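Long-range contacts in epimerase domain-containing protein (Bacillus cereus HuA2-4, PDB 6ZLK), which interconverts UDP-glucuronic acid and UDP-galacturonic acid as an NAD-dependent 4-epimerase: residues A[123-128]-A[155-160]; A[171-176]-A[237-242]; A[101-106]-A[150-155]. All blocks are in the same frame, centred on the assembly; numbering follows the deposited sequence.

Contact 1: A[123-128]-A[155-160]; sequences HISTSS and SGEHLC. With UGA (uridine-5'-diphosphate-glucuronic acid), chain F.
Gly156 of helix 148-167 lies against the imidazole of His123 on strand 120-126. Its O atom sits over one face, out toward the rim, and its C atom is 3.9 Å from His123 NE2. Glycine suits the place because, with no side chain, it lets the ring rest close to the helix backbone. Glu157 follows; its CB leaves the helix obliquely, but the extended chain beyond CG (chi2 -170°) carries the carboxylate back to the strand. There Ser125 OG donates to the anti lone pair of Glu157 OE2 at 2.6 Å, while OE1 forms a salt bridge with Arg175. With both oxygens engaged the buried carboxylate is fixed in rotation, and the arginine would favour its charged form. One turn beyond Gly156, Cys160 returns to the same face of His123: its SG is 3.8 Å from the ring centroid, 29° off the normal, a sulfur-aromatic contact for which a small, polarisable thiol is well suited. His80 also meets this imidazole.

The helix thus backs a strand whose end reaches the substrate. Thr126 OG1 accepts from Ser128 N at 2.9 Å, an ST turn that shapes the chain as the strand ends. Ser127 OG lies 2.7 Å from carboxylate oxygen O'Q of UDP-glucuronic acid, one of the two sugars modelled in the pocket. Strand and helix directions differ by 144°, as expected when a helix runs back across a parallel sheet. Strand 120-126, helix 148-167 and strand 171-180 form a beta-alpha-beta crossover of the Rossmann fold. Thr126, Tyr149 and Lys153 fit the Ser/Thr and Tyr-x-x-x-Lys pattern of extended short-chain dehydrogenases/reductases.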
loop_
_atom_site.group_PDB
_atom_site.type_symbol
_atom_site.label_atom_id
_atom_site.label_comp_id
_atom_site.label_asym_id
_atom_site.label_seq_id
_atom_site.Cartn_x
_atom_site.Cartn_y
_atom_site.Cartn_z
ATOM N N HIS A 123 12.604 3.220 9.643
ATOM C CA HIS A 123 11.147 3.327 9.398
ATOM C C HIS A 123 10.406 2.432 10.354
ATOM O O HIS A 123 10.633 1.209 10.351
ATOM C CB HIS A 123 10.854 3.008 7.932
ATOM C CG HIS A 123 9.409 3.053 7.630
ATOM N ND1 HIS A 123 8.813 4.214 7.209
ATOM C CD2 HIS A 123 8.446 2.105 7.674
ATOM C CE1 HIS A 123 7.516 3.976 7.044
ATOM N NE2 HIS A 123 7.256 2.683 7.316
ATOM N N ILE A 124 9.503 2.970 11.146
ATOM C CA ILE A 124 8.751 2.182 12.118
ATOM C C ILE A 124 7.432 1.722 11.504
ATOM O O ILE A 124 6.668 2.547 10.991
ATOM C CB ILE A 124 8.558 2.965 13.417
ATOM C CG1 ILE A 124 9.795 2.807 14.323
ATOM C CG2 ILE A 124 7.321 2.458 14.104
ATOM C CD1 ILE A 124 11.081 3.057 13.696
ATOM N N SER A 125 7.274 0.420 11.429
ATOM C CA SER A 125 6.047 -0.223 10.932
ATOM C C SER A 125 5.393 -1.041 12.048
ATOM O O SER A 125 5.721 -0.884 13.259
ATOM C CB SER A 125 6.385 -1.012 9.692
ATOM O OG SER A 125 5.199 -1.507 9.104
ATOM N N THR A 126 4.505 -1.954 11.680
ATOM C CA THR A 126 3.556 -2.573 12.615
ATOM C C THR A 126 3.381 -4.047 12.295
ATOM O O THR A 126 3.352 -4.436 11.056
ATOM C CB THR A 126 2.239 -1.796 12.545
ATOM O OG1 THR A 126 1.312 -2.509 13.370
ATOM C CG2 THR A 126 1.669 -1.729 11.153
ATOM N N SER A 127 3.121 -4.827 13.341
ATOM C CA SER A 127 2.616 -6.207 13.222
ATOM C C SER A 127 1.312 -6.213 12.407
ATOM O O SER A 127 0.961 -7.306 11.918
ATOM C CB SER A 127 2.400 -6.857 14.544
ATOM O OG SER A 127 1.414 -6.169 15.265
ATOM N N SER A 128 0.588 -5.099 12.324
ATOM C CA SER A 128 -0.690 -5.056 11.566
ATOM C C SER A 128 -0.487 -5.353 10.096
ATOM O O SER A 128 -1.491 -5.612 9.437
ATOM C CB SER A 128 -1.377 -3.755 11.756
ATOM O OG SER A 128 -1.806 -3.660 13.103
ATOM N N SER A 155 2.120 -0.128 2.760
ATOM C CA SER A 155 2.519 0.753 1.616
ATOM C C SER A 155 3.728 1.608 2.003
ATOM O O SER A 155 4.657 1.827 1.207
ATOM C CB SER A 155 1.420 1.616 1.150
ATOM O OG SER A 155 0.336 0.795 0.758
ATOM N N GLY A 156 3.797 2.055 3.259
ATOM C CA GLY A 156 4.980 2.791 3.723
ATOM C C GLY A 156 6.237 1.949 3.666
ATOM O O GLY A 156 7.255 2.450 3.198
ATOM N N GLU A 157 6.176 0.678 4.019
ATOM C CA GLU A 157 7.346 -0.219 3.968
ATOM C C GLU A 157 7.712 -0.372 2.496
ATOM O O GLU A 157 8.865 -0.322 2.162
ATOM C CB GLU A 157 7.069 -1.622 4.483
ATOM C CG GLU A 157 6.690 -1.687 5.938
ATOM C CD GLU A 157 6.674 -3.118 6.434
ATOM O OE1 GLU A 157 7.121 -4.015 5.682
ATOM O OE2 GLU A 157 6.219 -3.351 7.568
ATOM N N HIS A 158 6.714 -0.539 1.631
ATOM C CA HIS A 158 7.014 -0.763 0.194
ATOM C C HIS A 158 7.716 0.480 -0.345
ATOM O O HIS A 158 8.648 0.349 -1.180
ATOM C CB HIS A 158 5.717 -1.091 -0.574
ATOM C CG HIS A 158 5.157 -2.451 -0.262
ATOM N ND1 HIS A 158 3.814 -2.689 -0.299
ATOM C CD2 HIS A 158 5.737 -3.614 0.030
ATOM C CE1 HIS A 158 3.601 -3.962 -0.075
ATOM N NE2 HIS A 158 4.750 -4.550 0.156
ATOM N N LEU A 159 7.265 1.687 -0.000
ATOM C CA LEU A 159 7.946 2.904 -0.455
ATOM C C LEU A 159 9.412 2.891 -0.013
ATOM O O LEU A 159 10.304 3.213 -0.800
ATOM C CB LEU A 159 7.241 4.138 0.115
ATOM C CG LEU A 159 5.946 4.497 -0.596
ATOM C CD1 LEU A 159 5.211 5.579 0.187
ATOM C CD2 LEU A 159 6.221 4.933 -2.020
ATOM N N CYS A 160 9.696 2.501 1.223
ATOM C CA CYS A 160 11.090 2.365 1.689
ATOM C C CYS A 160 11.862 1.436 0.737
ATOM O O CYS A 160 12.955 1.847 0.313
ATOM C CB CYS A 160 11.199 1.838 3.114
ATOM S SG CYS A 160 10.612 3.022 4.363
HETATM C "C1'" UGA F . -1.595 -1.647 18.587
HETATM C "C2'" UGA F . -1.513 -0.179 18.197
HETATM O "O2'" UGA F . -2.774 0.413 18.485
HETATM C "C3'" UGA F . -1.193 0.019 16.734
HETATM O "O3'" UGA F . -0.893 1.405 16.548
HETATM C "C4'" UGA F . -0.024 -0.840 16.281
HETATM O "O4'" UGA F . 0.100 -0.731 14.857
HETATM C "C5'" UGA F . -0.260 -2.304 16.685
HETATM O "O5'" UGA F . -0.486 -2.377 18.096
HETATM C "C6'" UGA F . 0.863 -3.301 16.351
HETATM O "O'P" UGA F . 1.482 -3.200 15.316
HETATM O "O'Q" UGA F . 1.080 -4.216 17.099
HETATM P PB UGA F . -3.543 -3.392 18.826
HETATM O O1B UGA F . -2.758 -4.634 18.838
HETATM O O2B UGA F . -4.918 -3.348 18.261
HETATM O O3B UGA F . -2.837 -2.135 18.124
HETATM O O3A UGA F . -3.539 -2.859 20.331
HETATM P PA UGA F . -4.623 -2.488 21.443
HETATM O O1A UGA F . -5.370 -1.317 20.974
HETATM O O2A UGA F . -3.901 -2.446 22.726
HETATM O O5D UGA F . -5.606 -3.765 21.404
HETATM C C5D UGA F . -5.198 -5.070 21.765
HETATM C C4D UGA F . -6.424 -5.926 21.873
HETATM O O4D UGA F . -7.339 -5.378 22.854
HETATM C C3D UGA F . -7.230 -6.063 20.577
HETATM O O3D UGA F . -7.419 -7.471 20.419
HETATM C C2D UGA F . -8.538 -5.315 20.846
HETATM O O2D UGA F . -9.649 -6.061 20.375
HETATM C C1D UGA F . -8.661 -5.368 22.363
HETATM N N1 UGA F . -9.362 -4.225 22.965
HETATM C C6 UGA F . -8.966 -2.937 22.730
HETATM C C2 UGA F . -10.347 -4.534 23.893
HETATM O O2 UGA F . -10.737 -5.674 24.114
HETATM N N3 UGA F . -10.863 -3.457 24.539
HETATM C C4 UGA F . -10.521 -2.138 24.358
HETATM O O4 UGA F . -11.125 -1.288 25.007
HETATM C C5 UGA F . -9.508 -1.892 23.364
#

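Contact 2: A[171-176]-A[237-242]; sequences IVILRY and GEVINI. With NAD (nicotinamide-adenine-dinucleotide), chain E.
Strand 171-176 pairs in parallel with strand 239-242, the two segments 27° apart, and the ladder of five backbone hydrogen bonds already begins at Gly237 in the approach, running from Gly237 N to Ile171 O (2.7 Å) up to Ile242 N to Arg175 O (2.9 Å). On one face Ile173 and Val239 stand side by side, CD1 of the isoleucine 4.0 Å from CG2 of the valine. Beta-branching lets Val239 serve two neighbours: its other methyl, CG1, covers one face of the Arg175 guanidinium toward its rim, 3.4 Å from NE. The Asn241 amide crosses the arginine at a slant, OD1 3.7 Å from Arg175 CB, the planes 29° apart; Tyr130 OH bonds both Asn241 OD1 and Arg175 NH1, while Glu157 takes NH2. Bulky apolar side chains suit the opposite face, buried under helix 285-291: Leu174 CD2 meets Ile240 CB at 4.0 Å, and Ile242 CB reaches the ring edge of Tyr176 at CD1. That tyrosine bonds Thr225 through OH, and its CB comes 3.4 Å from C5N of the NAD nicotinamide. Helix 148-167 packs on the Ile173 face, while strand 120-126 pairs with the far edge of 171-176.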
loop_
_atom_site.group_PDB
_atom_site.type_symbol
_atom_site.label_atom_id
_atom_site.label_comp_id
_atom_site.label_asym_id
_atom_site.label_seq_id
_atom_site.Cartn_x
_atom_site.Cartn_y
_atom_site.Cartn_z
ATOM N N ILE A 171 17.549 2.358 4.218
ATOM C CA ILE A 171 16.345 2.040 5.020
ATOM C C ILE A 171 16.603 0.856 5.925
ATOM O O ILE A 171 17.317 -0.091 5.573
ATOM C CB ILE A 171 15.095 1.843 4.141
ATOM C CG1 ILE A 171 15.144 0.547 3.334
ATOM C CG2 ILE A 171 14.865 3.069 3.289
ATOM C CD1 ILE A 171 14.292 -0.559 3.882
ATOM N N VAL A 172 15.938 0.883 7.079
ATOM C CA VAL A 172 15.773 -0.249 8.001
ATOM C C VAL A 172 14.308 -0.185 8.434
ATOM O O VAL A 172 13.855 0.935 8.747
ATOM C CB VAL A 172 16.671 -0.101 9.244
ATOM C CG1 VAL A 172 16.407 -1.250 10.184
ATOM C CG2 VAL A 172 18.165 0.015 8.876
ATOM N N ILE A 173 13.627 -1.302 8.419
ATOM C CA ILE A 173 12.203 -1.334 8.848
ATOM C C ILE A 173 12.062 -2.114 10.143
ATOM O O ILE A 173 12.497 -3.245 10.234
ATOM C CB ILE A 173 11.290 -1.879 7.736
ATOM C CG1 ILE A 173 11.274 -0.980 6.493
ATOM C CG2 ILE A 173 9.902 -2.147 8.304
ATOM C CD1 ILE A 173 10.780 -1.659 5.243
ATOM N N LEU A 174 11.490 -1.501 11.165
ATOM C CA LEU A 174 11.181 -2.167 12.440
ATOM C C LEU A 174 9.667 -2.367 12.490
ATOM O O LEU A 174 8.934 -1.407 12.381
ATOM C CB LEU A 174 11.684 -1.371 13.654
ATOM C CG LEU A 174 13.132 -0.936 13.619
ATOM C CD1 LEU A 174 13.482 -0.151 14.906
ATOM C CD2 LEU A 174 14.020 -2.165 13.464
ATOM N N ARG A 175 9.223 -3.596 12.643
ATOM C CA ARG A 175 7.796 -3.903 12.879
ATOM C C ARG A 175 7.567 -4.107 14.364
ATOM O O ARG A 175 7.896 -5.181 14.930
ATOM C CB ARG A 175 7.362 -5.165 12.120
ATOM C CG ARG A 175 7.348 -4.951 10.626
ATOM C CD ARG A 175 7.077 -6.264 9.923
ATOM N NE ARG A 175 6.917 -6.009 8.501
ATOM C CZ ARG A 175 6.896 -6.959 7.564
ATOM N NH1 ARG A 175 7.026 -8.223 7.879
ATOM N NH2 ARG A 175 6.765 -6.650 6.294
ATOM N N TYR A 176 7.002 -3.107 15.004
ATOM C CA TYR A 176 6.580 -3.241 16.419
ATOM C C TYR A 176 5.315 -4.084 16.576
ATOM O O TYR A 176 4.395 -4.016 15.782
ATOM C CB TYR A 176 6.260 -1.842 16.939
ATOM C CG TYR A 176 7.391 -0.852 17.085
ATOM C CD1 TYR A 176 8.745 -1.164 16.995
ATOM C CD2 TYR A 176 7.069 0.483 17.270
ATOM C CE1 TYR A 176 9.725 -0.214 17.170
ATOM C CE2 TYR A 176 8.045 1.456 17.389
ATOM C CZ TYR A 176 9.380 1.112 17.392
ATOM O OH TYR A 176 10.334 2.092 17.555
ATOM N N GLY A 237 18.354 -2.399 4.551
ATOM C CA GLY A 237 17.377 -3.121 3.722
ATOM C C GLY A 237 16.587 -4.157 4.504
ATOM O O GLY A 237 15.694 -4.735 3.902
ATOM N N GLU A 238 16.894 -4.389 5.789
ATOM C CA GLU A 238 16.314 -5.480 6.597
ATOM C C GLU A 238 14.973 -5.041 7.214
ATOM O O GLU A 238 14.813 -3.826 7.569
ATOM C CB GLU A 238 17.200 -5.905 7.758
ATOM C CG GLU A 238 18.473 -6.650 7.326
ATOM C CD GLU A 238 18.256 -7.831 6.388
ATOM O OE1 GLU A 238 17.241 -8.530 6.508
ATOM O OE2 GLU A 238 19.121 -8.046 5.517
ATOM N N VAL A 239 14.031 -5.944 7.238
ATOM C CA VAL A 239 12.803 -5.817 8.064
ATOM C C VAL A 239 13.023 -6.630 9.332
ATOM O O VAL A 239 13.389 -7.814 9.239
ATOM C CB VAL A 239 11.571 -6.295 7.301
ATOM C CG1 VAL A 239 10.315 -6.208 8.155
ATOM C CG2 VAL A 239 11.426 -5.498 6.006
ATOM N N ILE A 240 12.754 -6.049 10.494
ATOM C CA ILE A 240 13.059 -6.657 11.805
ATOM C C ILE A 240 11.826 -6.527 12.706
ATOM O O ILE A 240 11.458 -5.369 13.006
ATOM C CB ILE A 240 14.293 -5.999 12.463
ATOM C CG1 ILE A 240 15.496 -5.967 11.499
ATOM C CG2 ILE A 240 14.580 -6.704 13.773
ATOM C CD1 ILE A 240 16.742 -5.288 12.086
ATOM N N ASN A 241 11.261 -7.638 13.124
ATOM C CA ASN A 241 10.204 -7.658 14.182
ATOM C C ASN A 241 10.803 -7.259 15.540
ATOM O O ASN A 241 11.894 -7.763 15.956
ATOM C CB ASN A 241 9.599 -9.022 14.386
ATOM C CG ASN A 241 8.829 -9.526 13.188
ATOM O OD1 ASN A 241 8.266 -8.766 12.434
ATOM N ND2 ASN A 241 8.807 -10.842 13.035
ATOM N N ILE A 242 10.109 -6.388 16.263
ATOM C CA ILE A 242 10.425 -6.015 17.661
ATOM C C ILE A 242 9.195 -6.390 18.497
ATOM O O ILE A 242 8.148 -5.716 18.352
ATOM C CB ILE A 242 10.741 -4.509 17.772
ATOM C CG1 ILE A 242 11.890 -4.091 16.840
ATOM C CG2 ILE A 242 11.002 -4.105 19.215
ATOM C CD1 ILE A 242 13.197 -4.753 17.171
HETATM P PA NAD E . 1.180 8.372 18.352
HETATM O O1A NAD E . -0.090 8.714 17.673
HETATM O O2A NAD E . 1.288 8.499 19.842
HETATM O O5B NAD E . 2.437 9.066 17.708
HETATM C C5B NAD E . 2.545 9.409 16.311
HETATM C C4B NAD E . 2.776 10.895 16.180
HETATM O O4B NAD E . 2.882 11.207 14.773
HETATM C C3B NAD E . 1.669 11.769 16.744
HETATM O O3B NAD E . 2.051 12.478 17.917
HETATM C C2B NAD E . 1.244 12.625 15.547
HETATM O O2B NAD E . 0.919 13.971 15.846
HETATM C C1B NAD E . 2.479 12.556 14.643
HETATM N N9A NAD E . 2.202 12.762 13.232
HETATM C C8A NAD E . 1.306 12.086 12.445
HETATM N N7A NAD E . 1.280 12.504 11.207
HETATM C C5A NAD E . 2.164 13.581 11.209
HETATM C C6A NAD E . 2.564 14.493 10.221
HETATM N N6A NAD E . 2.049 14.536 8.972
HETATM N N1A NAD E . 3.509 15.407 10.548
HETATM C C2A NAD E . 4.009 15.405 11.804
HETATM N N3A NAD E . 3.666 14.628 12.842
HETATM C C4A NAD E . 2.761 13.727 12.468
HETATM O O3 NAD E . 1.406 6.831 17.960
HETATM P PN NAD E . 2.463 5.750 18.586
HETATM O O1N NAD E . 1.672 4.763 19.309
HETATM O O2N NAD E . 3.546 6.485 19.208
HETATM O O5D NAD E . 3.009 5.104 17.253
HETATM C C5D NAD E . 4.221 5.540 16.760
HETATM C C4D NAD E . 4.547 4.699 15.559
HETATM O O4D NAD E . 4.672 3.318 15.941
HETATM C C3D NAD E . 3.508 4.752 14.428
HETATM O O3D NAD E . 4.181 4.757 13.157
HETATM C C2D NAD E . 2.757 3.429 14.559
HETATM O O2D NAD E . 2.125 3.053 13.331
HETATM C C1D NAD E . 3.894 2.555 15.078
HETATM N N1N NAD E . 3.452 1.437 15.896
HETATM C C2N NAD E . 2.922 1.641 17.135
HETATM C C3N NAD E . 2.517 0.582 17.871
HETATM C C7N NAD E . 1.862 0.762 19.196
HETATM O O7N NAD E . 1.554 -0.262 19.780
HETATM N N7N NAD E . 1.712 1.998 19.693
HETATM C C4N NAD E . 2.751 -0.722 17.400
HETATM C C5N NAD E . 3.152 -0.906 16.080
HETATM C C6N NAD E . 3.548 0.183 15.367
#

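Contact 3: A[101-106]-A[150-155]; sequences NNIMVT and GVTKLS. With NAD (nicotinamide-adenine-dinucleotide), chain E.
Asn102 and Thr152 meet where two nearly parallel helices, 14° apart, come close together. The amide of Asn102 is turned so that ND2 donates to Thr152 OG1 within its own plane, at 3.0 Å and 164°. Its other end, OD1, accepts from Ile84 N, so the two ends are held by different parts of the chain and the amide cannot flip without losing both. Thr152 OG1, tucked between its backbone N and carbonyl carbon (chi1 66°), also bonds Tyr149 O of its own helix, which fixes the hydroxyl as the acceptor that ties Asn102 to this helix. Lys153 starts off away from helix 96-113, then bends at chi2 and chi3 so that CD passes obliquely by Asn102 ND2 at 3.9 Å. The bend delivers NZ to the nicotinamide ribose, 2.8 Å from NAD O3D and 3.1 Å from O2D; a long amine suits that reach. On the other flank Ile103 lies over the helix surface, CG1 3.7 Å from Thr152 O and CD1 3.8 Å from Ser155 CB, where a small serine allows close approach. Asn101 OD1 accepts from N6A of the adenine. Both helices pack on strand 120-126, and away from the sheet they face the second subunit, where Ile103 meets its own counterpart and Val151 packs on Val162 of that subunit.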
loop_
_atom_site.group_PDB
_atom_site.type_symbol
_atom_site.label_atom_id
_atom_site.label_comp_id
_atom_site.label_asym_id
_atom_site.label_seq_id
_atom_site.Cartn_x
_atom_site.Cartn_y
_atom_site.Cartn_z
ATOM N N ASN A 101 -1.108 10.633 5.902
ATOM C CA ASN A 101 -0.020 10.687 6.912
ATOM C C ASN A 101 0.824 9.423 6.922
ATOM O O ASN A 101 1.955 9.503 7.433
ATOM C CB ASN A 101 -0.599 10.989 8.282
ATOM C CG ASN A 101 -1.214 12.361 8.266
ATOM O OD1 ASN A 101 -0.475 13.320 8.038
ATOM N ND2 ASN A 101 -2.531 12.446 8.391
ATOM N N ASN A 102 0.355 8.280 6.423
ATOM C CA ASN A 102 1.137 7.038 6.491
ATOM C C ASN A 102 1.811 6.776 5.138
ATOM O O ASN A 102 2.861 6.074 5.155
ATOM C CB ASN A 102 0.326 5.823 6.925
ATOM C CG ASN A 102 -0.235 5.965 8.332
ATOM O OD1 ASN A 102 0.081 6.959 9.012
ATOM N ND2 ASN A 102 -1.118 5.074 8.730
ATOM N N ILE A 103 1.242 7.258 4.021
ATOM C CA ILE A 103 1.820 6.997 2.676
ATOM C C ILE A 103 2.471 8.266 2.121
ATOM O O ILE A 103 3.676 8.243 1.844
ATOM C CB ILE A 103 0.771 6.416 1.723
ATOM C CG1 ILE A 103 0.072 5.205 2.328
ATOM C CG2 ILE A 103 1.424 6.053 0.397
ATOM C CD1 ILE A 103 -0.935 4.531 1.451
ATOM N N MET A 104 1.715 9.355 2.010
ATOM C CA MET A 104 2.263 10.581 1.381
ATOM C C MET A 104 3.422 11.125 2.227
ATOM O O MET A 104 4.460 11.511 1.670
ATOM C CB MET A 104 1.215 11.684 1.186
ATOM C CG MET A 104 0.248 11.417 0.093
ATOM S SD MET A 104 1.057 11.373 -1.516
ATOM C CE MET A 104 2.222 12.715 -1.530
ATOM N N VAL A 105 3.322 11.125 3.547
ATOM C CA VAL A 105 4.419 11.615 4.413
ATOM C C VAL A 105 5.682 10.779 4.183
ATOM O O VAL A 105 6.775 11.314 4.104
ATOM C CB VAL A 105 3.955 11.591 5.883
ATOM C CG1 VAL A 105 5.113 11.590 6.847
ATOM C CG2 VAL A 105 3.088 12.805 6.144
ATOM N N THR A 106 5.531 9.478 4.102
ATOM C CA THR A 106 6.689 8.590 3.948
ATOM C C THR A 106 7.338 8.864 2.586
ATOM O O THR A 106 8.573 8.991 2.522
ATOM C CB THR A 106 6.286 7.124 4.104
ATOM O OG1 THR A 106 5.775 6.901 5.427
ATOM C CG2 THR A 106 7.440 6.178 3.902
ATOM N N GLY A 150 -3.364 -1.243 8.423
ATOM C CA GLY A 150 -2.277 -2.159 8.117
ATOM C C GLY A 150 -1.888 -2.000 6.671
ATOM O O GLY A 150 -0.706 -2.059 6.365
ATOM N N VAL A 151 -2.894 -1.813 5.817
ATOM C CA VAL A 151 -2.575 -1.598 4.391
ATOM C C VAL A 151 -1.675 -0.360 4.254
ATOM O O VAL A 151 -0.691 -0.375 3.494
ATOM C CB VAL A 151 -3.846 -1.459 3.548
ATOM C CG1 VAL A 151 -3.428 -1.127 2.137
ATOM C CG2 VAL A 151 -4.680 -2.728 3.614
ATOM N N THR A 152 -2.047 0.760 4.845
ATOM C CA THR A 152 -1.280 1.995 4.665
ATOM C C THR A 152 0.140 1.872 5.235
ATOM O O THR A 152 1.071 2.445 4.654
ATOM C CB THR A 152 -1.978 3.213 5.267
ATOM O OG1 THR A 152 -2.055 3.119 6.696
ATOM C CG2 THR A 152 -3.343 3.418 4.657
ATOM N N LYS A 153 0.314 1.146 6.336
ATOM C CA LYS A 153 1.647 0.933 6.937
ATOM C C LYS A 153 2.473 0.034 6.002
ATOM O O LYS A 153 3.658 0.334 5.784
ATOM C CB LYS A 153 1.479 0.369 8.346
ATOM C CG LYS A 153 0.868 1.383 9.324
ATOM C CD LYS A 153 1.696 2.567 9.634
ATOM C CE LYS A 153 3.026 2.175 10.269
ATOM N NZ LYS A 153 3.831 3.314 10.787
ATOM N N LEU A 154 1.829 -0.978 5.434
ATOM C CA LEU A 154 2.554 -1.850 4.487
ATOM C C LEU A 154 2.967 -1.016 3.265
ATOM O O LEU A 154 4.078 -1.208 2.792
ATOM C CB LEU A 154 1.707 -3.056 4.126
ATOM C CG LEU A 154 2.376 -4.046 3.167
ATOM C CD1 LEU A 154 3.717 -4.526 3.689
ATOM C CD2 LEU A 154 1.416 -5.203 2.899
ATOM N N SER A 155 2.120 -0.128 2.760
ATOM C CA SER A 155 2.519 0.753 1.616
ATOM C C SER A 155 3.728 1.608 2.003
ATOM O O SER A 155 4.657 1.827 1.207
ATOM C CB SER A 155 1.420 1.616 1.150
ATOM O OG SER A 155 0.336 0.795 0.758
HETATM P PA NAD E . 1.180 8.372 18.352
HETATM O O1A NAD E . -0.090 8.714 17.673
HETATM O O2A NAD E . 1.288 8.499 19.842
HETATM O O5B NAD E . 2.437 9.066 17.708
HETATM C C5B NAD E . 2.545 9.409 16.311
HETATM C C4B NAD E . 2.776 10.895 16.180
HETATM O O4B NAD E . 2.882 11.207 14.773
HETATM C C3B NAD E . 1.669 11.769 16.744
HETATM O O3B NAD E . 2.051 12.478 17.917
HETATM C C2B NAD E . 1.244 12.625 15.547
HETATM O O2B NAD E . 0.919 13.971 15.846
HETATM C C1B NAD E . 2.479 12.556 14.643
HETATM N N9A NAD E . 2.202 12.762 13.232
HETATM C C8A NAD E . 1.306 12.086 12.445
HETATM N N7A NAD E . 1.280 12.504 11.207
HETATM C C5A NAD E . 2.164 13.581 11.209
HETATM C C6A NAD E . 2.564 14.493 10.221
HETATM N N6A NAD E . 2.049 14.536 8.972
HETATM N N1A NAD E . 3.509 15.407 10.548
HETATM C C2A NAD E . 4.009 15.405 11.804
HETATM N N3A NAD E . 3.666 14.628 12.842
HETATM C C4A NAD E . 2.761 13.727 12.468
HETATM O O3 NAD E . 1.406 6.831 17.960
HETATM P PN NAD E . 2.463 5.750 18.586
HETATM O O1N NAD E . 1.672 4.763 19.309
HETATM O O2N NAD E . 3.546 6.485 19.208
HETATM O O5D NAD E . 3.009 5.104 17.253
HETATM C C5D NAD E . 4.221 5.540 16.760
HETATM C C4D NAD E . 4.547 4.699 15.559
HETATM O O4D NAD E . 4.672 3.318 15.941
HETATM C C3D NAD E . 3.508 4.752 14.428
HETATM O O3D NAD E . 4.181 4.757 13.157
HETATM C C2D NAD E . 2.757 3.429 14.559
HETATM O O2D NAD E . 2.125 3.053 13.331
HETATM C C1D NAD E . 3.894 2.555 15.078
HETATM N N1N NAD E . 3.452 1.437 15.896
HETATM C C2N NAD E . 2.922 1.641 17.135
HETATM C C3N NAD E . 2.517 0.582 17.871
HETATM C C7N NAD E . 1.862 0.762 19.196
HETATM O O7N NAD E . 1.554 -0.262 19.780
HETATM N N7N NAD E . 1.712 1.998 19.693
HETATM C C4N NAD E . 2.751 -0.722 17.400
HETATM C C5N NAD E . 3.152 -0.906 16.080
HETATM C C6N NAD E . 3.548 0.183 15.367
#

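Helix 148-167 unites contacts 1 and 3, which share Ser155 and have centres about 7 Å apart; Lys153 NZ binds Ile124 O at 2.9 Å, so the lysine that grips the NAD ribose is itself steadied by the strand of contact 1. Contacts 1 and 2, centres about 8 Å apart, are joined within the sheet by Ser125 N and Leu174 O (2.6 Å) and on the side of helix 148-167 by Glu157 OE1 and Arg175 NH2 (2.7 Å). Contacts 2 and 3 do not touch, their centres about 15 Å apart, yet both reach NAD, the first at the nicotinamide, the second at ribose and adenine. Contact 1 also touches NAD and contributes Thr126, Ser127 and Ser128 to the UDP-sugar pocket.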